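Side-chain contacts in phosphate transporter (Thermotoga maritima MSB8, PDB 6L85), which probably imports phosphate across the cell membrane in a sodium-dependent manner, as a bacterial relative of the human SLC20 carriers: residues B[115-118]-B[119-123]; B[133-136]-B[137-141]. All blocks are in the same frame, centred on the assembly; numbering follows the deposited sequence.

Contact 1: B[115-118]-B[119-123]; sequences MGFG and LVAVG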
# COMPACT_ATOMS: atom_id res chain seq x y z
N MET B 115 15.46 -21.85 22.41
CA MET B 115 15.41 -23.12 23.11
C MET B 115 16.71 -23.38 23.87
O MET B 115 16.68 -23.80 25.04
CB MET B 115 15.13 -24.23 22.10
CG MET B 115 14.27 -25.35 22.61
SD MET B 115 14.49 -26.79 21.55
CE MET B 115 16.28 -26.83 21.42
N GLY B 116 17.85 -23.14 23.22
CA GLY B 116 19.12 -23.35 23.88
C GLY B 116 19.28 -22.50 25.12
O GLY B 116 19.68 -23.00 26.18
N PHE B 117 18.95 -21.21 25.00
CA PHE B 117 18.96 -20.35 26.18
C PHE B 117 18.07 -20.93 27.28
O PHE B 117 18.49 -21.04 28.43
CB PHE B 117 18.50 -18.93 25.84
CG PHE B 117 17.74 -18.28 26.95
CD1 PHE B 117 18.38 -17.94 28.13
CD2 PHE B 117 16.37 -18.08 26.85
CE1 PHE B 117 17.68 -17.37 29.18
CE2 PHE B 117 15.66 -17.51 27.89
CZ PHE B 117 16.32 -17.15 29.06
N GLY B 118 16.83 -21.28 26.93
CA GLY B 118 15.89 -21.76 27.94
C GLY B 118 16.38 -23.01 28.65
O GLY B 118 16.18 -23.17 29.86
N LEU B 119 17.03 -23.92 27.91
CA LEU B 119 17.53 -25.16 28.49
C LEU B 119 18.70 -24.91 29.42
O LEU B 119 18.80 -25.53 30.49
CB LEU B 119 17.93 -26.14 27.38
CG LEU B 119 16.74 -26.60 26.54
CD1 LEU B 119 17.21 -27.18 25.21
CD2 LEU B 119 15.85 -27.59 27.31
N VAL B 120 19.61 -24.01 29.05
CA VAL B 120 20.75 -23.76 29.92
C VAL B 120 20.34 -22.95 31.15
O VAL B 120 20.93 -23.10 32.23
CB VAL B 120 21.88 -23.08 29.14
CG1 VAL B 120 22.81 -22.30 30.07
CG2 VAL B 120 22.66 -24.12 28.45
N ALA B 121 19.32 -22.10 31.03
CA ALA B 121 18.98 -21.25 32.16
C ALA B 121 18.12 -21.99 33.17
O ALA B 121 18.30 -21.82 34.38
CB ALA B 121 18.25 -19.99 31.67
N VAL B 122 17.20 -22.83 32.70
CA VAL B 122 16.23 -23.45 33.59
C VAL B 122 16.12 -24.96 33.40
O VAL B 122 15.67 -25.66 34.32
CB VAL B 122 14.85 -22.76 33.40
CG1 VAL B 122 13.72 -23.51 34.08
CG2 VAL B 122 14.91 -21.35 33.94
N GLY B 123 16.59 -25.53 32.30
CA GLY B 123 16.44 -26.96 32.09
C GLY B 123 15.18 -27.28 31.32
O GLY B 123 14.52 -26.40 30.74
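Leu-119 lies beside Met-115, one helical turn back, and its side chain runs over the carbonyl oxygen of Met-115. Leu-119 CB starts 3.5 Å from Met-115 O and near the carbonyl carbon of Gly-118. Leu-119 CG comes closer, 3.2 Å from Met-115 O, since chi1 of -65° sets it anti to the carbonyl carbon of Leu-119 and next to its N. The branch Leu-119 CD1 still touches that oxygen and ends 3.9 Å from Met-115 CE; the methionine is bent at its last torsion and points the same way. Met-115 O also accepts the N-H of Leu-119 at 2.9 Å, so a helical hydrogen bond lies under the apolar pair. This is the final turn of helix 106-121: Val-122 is the first residue to leave helical angles, and Gly-123 follows with positive phi. Gly-118 O takes Val-122 N at 3.0 Å and, weakly, Gly-123 N. Elsewhere round the turn, Ala-121 CB meets the Phe-117 ring obliquely, 3.7 Å from Phe-117 CE1. Tyr-393 of helix 368-400 packs edge-to-face with the Phe-117 ring and touches Ala-121 too, while Val-127 touches both Met-115 and Leu-119.

Contact 2: B[133-136]-B[137-141]; sequences LFIV and LSWVV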
# COMPACT_ATOMS: atom_id res chain seq x y z
N LEU B 133 5.69 -27.63 20.55
CA LEU B 133 5.21 -28.81 19.84
C LEU B 133 4.41 -28.44 18.61
O LEU B 133 4.58 -29.03 17.53
CB LEU B 133 4.37 -29.67 20.77
CG LEU B 133 4.28 -31.13 20.35
CD1 LEU B 133 5.44 -31.88 20.99
CD2 LEU B 133 2.93 -31.72 20.75
N PHE B 134 3.46 -27.51 18.76
CA PHE B 134 2.67 -27.05 17.62
C PHE B 134 3.54 -26.34 16.59
O PHE B 134 3.28 -26.44 15.39
CB PHE B 134 1.55 -26.14 18.10
CG PHE B 134 0.45 -26.87 18.80
CD1 PHE B 134 -0.30 -27.81 18.12
CD2 PHE B 134 0.17 -26.63 20.13
CE1 PHE B 134 -1.31 -28.50 18.75
CE2 PHE B 134 -0.85 -27.31 20.78
CZ PHE B 134 -1.59 -28.25 20.09
N ILE B 135 4.61 -25.69 17.04
CA ILE B 135 5.53 -25.04 16.11
C ILE B 135 6.26 -26.10 15.27
O ILE B 135 6.34 -25.98 14.03
CB ILE B 135 6.50 -24.12 16.88
CG1 ILE B 135 5.74 -22.93 17.50
CG2 ILE B 135 7.65 -23.64 15.99
CD1 ILE B 135 6.55 -22.09 18.52
N VAL B 136 6.76 -27.17 15.91
CA VAL B 136 7.43 -28.23 15.14
C VAL B 136 6.45 -28.90 14.19
O VAL B 136 6.77 -29.17 13.01
CB VAL B 136 8.10 -29.26 16.07
CG1 VAL B 136 8.75 -30.35 15.23
CG2 VAL B 136 9.16 -28.61 16.93
N LEU B 137 5.22 -29.13 14.65
CA LEU B 137 4.20 -29.68 13.77
C LEU B 137 4.00 -28.81 12.54
O LEU B 137 3.86 -29.31 11.42
CB LEU B 137 2.88 -29.84 14.53
CG LEU B 137 1.73 -30.38 13.68
CD1 LEU B 137 2.11 -31.71 13.02
CD2 LEU B 137 0.45 -30.53 14.51
N SER B 138 3.97 -27.48 12.74
CA SER B 138 3.79 -26.59 11.60
C SER B 138 5.02 -26.64 10.69
O SER B 138 4.89 -26.46 9.48
CB SER B 138 3.52 -25.16 12.07
OG SER B 138 4.71 -24.58 12.57
N TRP B 139 6.19 -26.90 11.26
CA TRP B 139 7.39 -27.01 10.44
C TRP B 139 7.32 -28.21 9.52
O TRP B 139 8.00 -28.24 8.48
CB TRP B 139 8.63 -27.13 11.32
CG TRP B 139 8.99 -25.89 12.04
CD1 TRP B 139 8.38 -24.65 11.93
CD2 TRP B 139 10.06 -25.73 12.97
NE1 TRP B 139 9.02 -23.75 12.76
CE2 TRP B 139 10.05 -24.38 13.41
CE3 TRP B 139 11.02 -26.60 13.50
CZ2 TRP B 139 10.96 -23.89 14.33
CZ3 TRP B 139 11.93 -26.11 14.41
CH2 TRP B 139 11.89 -24.76 14.82
N VAL B 140 6.56 -29.23 9.93
CA VAL B 140 6.37 -30.41 9.09
C VAL B 140 5.20 -30.22 8.12
O VAL B 140 5.26 -30.60 6.96
CB VAL B 140 6.18 -31.66 9.97
CG1 VAL B 140 5.63 -32.79 9.16
CG2 VAL B 140 7.50 -32.07 10.64
N VAL B 141 4.11 -29.61 8.59
CA VAL B 141 2.89 -29.48 7.79
C VAL B 141 3.02 -28.39 6.71
O VAL B 141 2.49 -28.54 5.59
CB VAL B 141 1.70 -29.20 8.73
CG1 VAL B 141 0.45 -28.83 7.96
CG2 VAL B 141 1.43 -30.41 9.60
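Ile-135 and Trp-139 run side by side along helix 129-162, with the isoleucine methyl CG2 lying over one face of the indole. It sits 3.2 Å above the ring plane, displaced toward the rim, and its nearest ring atoms are NE1 and CE2, the latter 3.6 Å from Ile-135 CG2. The isoleucine puts this methyl there because CG2 is anti to its own N, with CG1 turned beside N instead. The tryptophan ring lies back along the helix, turned so that Ile-135 O also lies over a face, 3.2 Å from Trp-139 CD1. Val-136 CA adds a further contact near the rim.

Ile-135 O is doubly used. It accepts the N-H of Trp-139 at 2.9 Å and the hydroxyl of Ser-138, whose OG is 2.6 Å away. Ser-138 can fold back like this because OG stands between its own N and carbonyl carbon, chi1 74°, and the hydroxyl comes to the oxygen from the side, at a C=O...OG angle of 125°. A buried polar group is thereby satisfied within its own helix.

The pyrrole N-H, NE1, is hydrogen-bonded to Pro-343 O, while His-108 meets the ring with planes about 35° apart. Ile-344, touched by both Ser-138 and Trp-139, is a sodium ligand together with Thr-107, Asn-257 and Asp-258. A serine hydroxyl bonded back to a carbonyl of the preceding turn is a familiar feature of transmembrane helices, and here the tryptophan of the same turn packs beside a sodium site.

Contact 1 and contact 2 lie on consecutive helices, 106-121 and 129-162. Their centres are 20 Å apart and their nearest atoms about 7 Å, so they do not touch. Helix 106-121 relates to both: contact 1 is its last turn, and contact 2 meets it near its start, through His-108. The sodium ligand Thr-107 directly precedes His-108, so contact 2 lies near the end of helix 106-121 that carries a sodium ligand; the Trp-139 side chain is about 7 Å from a bound sodium ion. Contact 1 is more peripheral, its centre 26 Å from the chain centre against 16 Å for contact 2. The side chains of Met-115 and Trp-139 each come within about 4 Å of bound dodecyl maltoside.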